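Ornithine carbamoyltransferase, mitochondrial (Coccidioides immitis, PDB 3SDS) catalyses the transfer of the carbamoyl group from carbamoyl phosphate to L-ornithine, giving L-citrulline and phosphate in arginine biosynthesis. Local coordinates at residues Leu204-Ala207 with Ala208-Gly212; Thr153-Pro156 with Leu157-Ile160. One frame throughout, in Å; residues are numbered along the deposited sequence.

Interaction 1. Residues Leu204-Ala207 with Ala208-Gly212; sequences LAIA and ATKMG
The amide of A208 meets the carbonyl of L204 in a nearly straight helical bond, with A208 N to L204 O at 2.8 Å and an N-H...O angle of 173°. One residue on, A205 O receives two donors from T209, N and OG1, each 3.1 Å from it and on opposite faces of the carbonyl plane. The hydroxyl can do this because chi1 of -64° sets OG1 beside its own backbone N and opposite the carbonyl carbon, pointing it back along the helix. The next bond, from K210 N to I206 O, is weak at 3.3 Å, and M211 N to A207 O (3.1 Å) is markedly bent, at 137°. Here helix 199-210 ends in a Schellman motif: G212, with positive phi, is the C-prime residue, its N bonding T209 O while V213 N bonds A208 O. The helix belongs to a beta-alpha-beta unit between parallel strands 190-194 and 214-218. Among the side chains, I206 and K210 run alongside each other, CG2 of I206 lying 3.9 Å from CE of K210, and K210 NZ is hydrogen-bonded to L32 O. On another flank, F163 of helix 156-169 packs against L204, A207, A208 and M211.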
loop_
_atom_site.group_PDB
_atom_site.type_symbol
_atom_site.label_atom_id
_atom_site.label_comp_id
_atom_site.label_asym_id
_atom_site.label_seq_id
_atom_site.Cartn_x
_atom_site.Cartn_y
_atom_site.Cartn_z
ATOM N N LEU A 204 12.368 11.452 25.890
ATOM C CA LEU A 204 13.443 12.438 25.762
ATOM C C LEU A 204 14.171 12.603 27.110
ATOM O O LEU A 204 15.420 12.508 27.179
ATOM C CB LEU A 204 12.881 13.774 25.260
ATOM C CG LEU A 204 13.742 15.040 25.115
ATOM C CD1 LEU A 204 14.982 14.794 24.277
ATOM C CD2 LEU A 204 12.921 16.186 24.497
ATOM N N ALA A 205 13.386 12.813 28.177
ATOM C CA ALA A 205 13.910 12.884 29.555
ATOM C C ALA A 205 14.788 11.682 29.938
ATOM O O ALA A 205 15.882 11.876 30.469
ATOM C CB ALA A 205 12.767 13.055 30.575
ATOM N N ILE A 206 14.300 10.464 29.680
ATOM C CA ILE A 206 15.043 9.225 29.996
ATOM C C ILE A 206 16.380 9.147 29.216
ATOM O O ILE A 206 17.404 8.711 29.749
ATOM C CB ILE A 206 14.158 7.934 29.742
ATOM C CG1 ILE A 206 12.947 7.898 30.685
ATOM C CG2 ILE A 206 14.976 6.646 29.885
ATOM C CD1 ILE A 206 11.936 6.792 30.379
ATOM N N ALA A 207 16.350 9.578 27.953
ATOM C CA ALA A 207 17.540 9.635 27.111
ATOM C C ALA A 207 18.541 10.664 27.641
ATOM O O ALA A 207 19.691 10.322 27.945
ATOM C CB ALA A 207 17.154 9.937 25.674
ATOM N N ALA A 208 18.098 11.913 27.776
ATOM C CA ALA A 208 18.943 12.973 28.335
ATOM C C ALA A 208 19.666 12.588 29.649
ATOM O O ALA A 208 20.847 12.928 29.846
ATOM C CB ALA A 208 18.125 14.240 28.524
ATOM N N THR A 209 18.957 11.891 30.541
ATOM C CA THR A 209 19.540 11.413 31.789
ATOM C C THR A 209 20.723 10.484 31.518
ATOM O O THR A 209 21.795 10.674 32.074
ATOM C CB THR A 209 18.505 10.696 32.660
ATOM O OG1 THR A 209 17.489 11.620 33.054
ATOM C CG2 THR A 209 19.141 10.154 33.893
ATOM N N LYS A 210 20.529 9.493 30.652
ATOM C CA LYS A 210 21.618 8.575 30.269
ATOM C C LYS A 210 22.827 9.279 29.623
ATOM O O LYS A 210 23.969 8.806 29.737
ATOM C CB LYS A 210 21.097 7.479 29.335
ATOM C CG LYS A 210 20.020 6.559 29.934
ATOM C CD LYS A 210 19.534 5.541 28.898
ATOM C CE LYS A 210 18.342 4.734 29.410
ATOM N NZ LYS A 210 18.731 3.606 30.311
ATOM N N MET A 211 22.570 10.410 28.966
ATOM C CA MET A 211 23.601 11.138 28.232
ATOM C C MET A 211 24.238 12.286 29.016
ATOM O O MET A 211 25.039 13.050 28.465
ATOM C CB MET A 211 23.037 11.665 26.916
ATOM C CG MET A 211 22.534 10.580 25.948
ATOM S SD MET A 211 23.838 9.564 25.215
ATOM C CE MET A 211 23.886 8.190 26.377
ATOM N N GLY A 212 23.897 12.407 30.297
ATOM C CA GLY A 212 24.442 13.474 31.139
ATOM C C GLY A 212 23.961 14.860 30.755
ATOM O O GLY A 212 24.650 15.846 31.001
#

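Interaction 2. Residues Thr153-Pro156 with Leu157-Ile160; sequences TFHP and LQAI
Q158 lays its CB over one face of the H155 ring, 3.6 Å from the centroid and 19° off the ring normal, a CH-pi contact displaced toward ND1, which is 3.4 Å from that carbon. From there CG stands anti to the backbone N (chi1 -172°), and a bend at chi2 carries the amide on; its plane lies 85° from that of the imidazole. At the tip NE2 is hydrogen-bonded to D162 OD1, while OE1 makes a weak bond to R334 NH1. H155 occupies the N-cap position of helix 156-169, and its carbonyl O accepts from Q158 N at 3.1 Å, the donor standing well above the carbonyl plane. In the first turn, I160 N to P156 O is a weak bond of 3.3 Å. A water accepts from L157 N (2.7 Å) and weakly from H155 ND1 (2.9 Å). As in related carbamoyltransferases, H155, Q158 and R334 probably bind carbamoyl phosphate. With NE2 held by D162, OE1 weakly by R334 and CB against the ring, rotation of both the amide and the imidazole would be expected to be limited.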
loop_
_atom_site.group_PDB
_atom_site.type_symbol
_atom_site.label_atom_id
_atom_site.label_comp_id
_atom_site.label_asym_id
_atom_site.label_seq_id
_atom_site.Cartn_x
_atom_site.Cartn_y
_atom_site.Cartn_z
ATOM N N THR A 153 2.450 6.630 26.634
ATOM C CA THR A 153 3.533 7.056 27.530
ATOM C C THR A 153 4.945 7.033 26.910
ATOM O O THR A 153 5.865 7.637 27.467
ATOM C CB THR A 153 3.584 6.208 28.857
ATOM O OG1 THR A 153 3.940 4.849 28.562
ATOM C CG2 THR A 153 2.261 6.227 29.616
ATOM N N PHE A 154 5.147 6.336 25.790
ATOM C CA PHE A 154 6.492 6.287 25.178
ATOM C C PHE A 154 6.496 6.660 23.705
ATOM O O PHE A 154 5.454 6.629 23.063
ATOM C CB PHE A 154 7.141 4.911 25.386
ATOM C CG PHE A 154 7.151 4.461 26.811
ATOM C CD1 PHE A 154 7.842 5.192 27.783
ATOM C CD2 PHE A 154 6.463 3.306 27.197
ATOM C CE1 PHE A 154 7.845 4.783 29.131
ATOM C CE2 PHE A 154 6.469 2.877 28.540
ATOM C CZ PHE A 154 7.163 3.632 29.510
ATOM N N HIS A 155 7.670 7.028 23.188
ATOM C CA HIS A 155 7.881 7.297 21.752
ATOM C C HIS A 155 9.374 7.137 21.423
ATOM O O HIS A 155 10.032 8.103 21.046
ATOM C CB HIS A 155 7.382 8.699 21.373
ATOM C CG HIS A 155 7.189 8.914 19.898
ATOM N ND1 HIS A 155 7.986 8.328 18.935
ATOM C CD2 HIS A 155 6.300 9.687 19.223
ATOM C CE1 HIS A 155 7.587 8.714 17.735
ATOM N NE2 HIS A 155 6.565 9.537 17.883
ATOM N N PRO A 156 9.915 5.914 21.557
ATOM C CA PRO A 156 11.362 5.681 21.392
ATOM C C PRO A 156 12.001 6.259 20.105
ATOM O O PRO A 156 13.094 6.869 20.175
ATOM C CB PRO A 156 11.484 4.146 21.411
ATOM C CG PRO A 156 10.090 3.625 21.220
ATOM C CD PRO A 156 9.183 4.657 21.797
ATOM N N LEU A 157 11.339 6.078 18.955
ATOM C CA LEU A 157 11.892 6.559 17.681
ATOM C C LEU A 157 12.164 8.068 17.680
ATOM O O LEU A 157 13.143 8.526 17.086
ATOM C CB LEU A 157 11.032 6.147 16.470
ATOM C CG LEU A 157 10.966 4.650 16.132
ATOM C CD1 LEU A 157 9.920 4.398 15.079
ATOM C CD2 LEU A 157 12.295 4.091 15.670
ATOM N N GLN A 158 11.302 8.826 18.358
ATOM C CA GLN A 158 11.421 10.281 18.384
ATOM C C GLN A 158 12.680 10.752 19.140
ATOM O O GLN A 158 13.423 11.621 18.655
ATOM C CB GLN A 158 10.161 10.929 18.958
ATOM C CG GLN A 158 10.180 12.458 18.826
ATOM C CD GLN A 158 10.122 12.936 17.359
ATOM O OE1 GLN A 158 9.339 12.415 16.552
ATOM N NE2 GLN A 158 10.946 13.939 17.021
ATOM N N ALA A 159 12.912 10.163 20.316
ATOM C CA ALA A 159 14.106 10.449 21.115
ATOM C C ALA A 159 15.407 10.246 20.298
ATOM O O ALA A 159 16.315 11.100 20.323
ATOM C CB ALA A 159 14.111 9.588 22.378
ATOM N N ILE A 160 15.477 9.131 19.566
ATOM C CA ILE A 160 16.648 8.826 18.756
ATOM C C ILE A 160 16.853 9.933 17.704
ATOM O O ILE A 160 17.972 10.445 17.536
ATOM C CB ILE A 160 16.547 7.424 18.101
ATOM C CG1 ILE A 160 16.427 6.335 19.180
ATOM C CG2 ILE A 160 17.748 7.161 17.235
ATOM C CD1 ILE A 160 15.932 4.965 18.686
HETATM O O HOH W 1 8.745 5.596 18.539
#

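In the fold
Interaction 2 forms the start of helix 156-169 in the carbamoyl phosphate half, and interaction 1 the end of helix 199-210 in the ornithine half; their centres are 12 Å apart and their nearest atoms about 4 Å, without touching. D203, one residue before L204 on the same helix, links that helix to interaction 2: its OD2 accepts from H155 N and its side chain packs on P156. From another element, F37 of helix 34-51 touches I160, A207 and M211. Interaction 2 lies in the predicted substrate pocket, the Q158 side chain being about 3 Å from those of C307 and R334. Interaction 1 is set back: the L204 side chain is about 7 Å from that of Q158 and about 8 Å from that of C307.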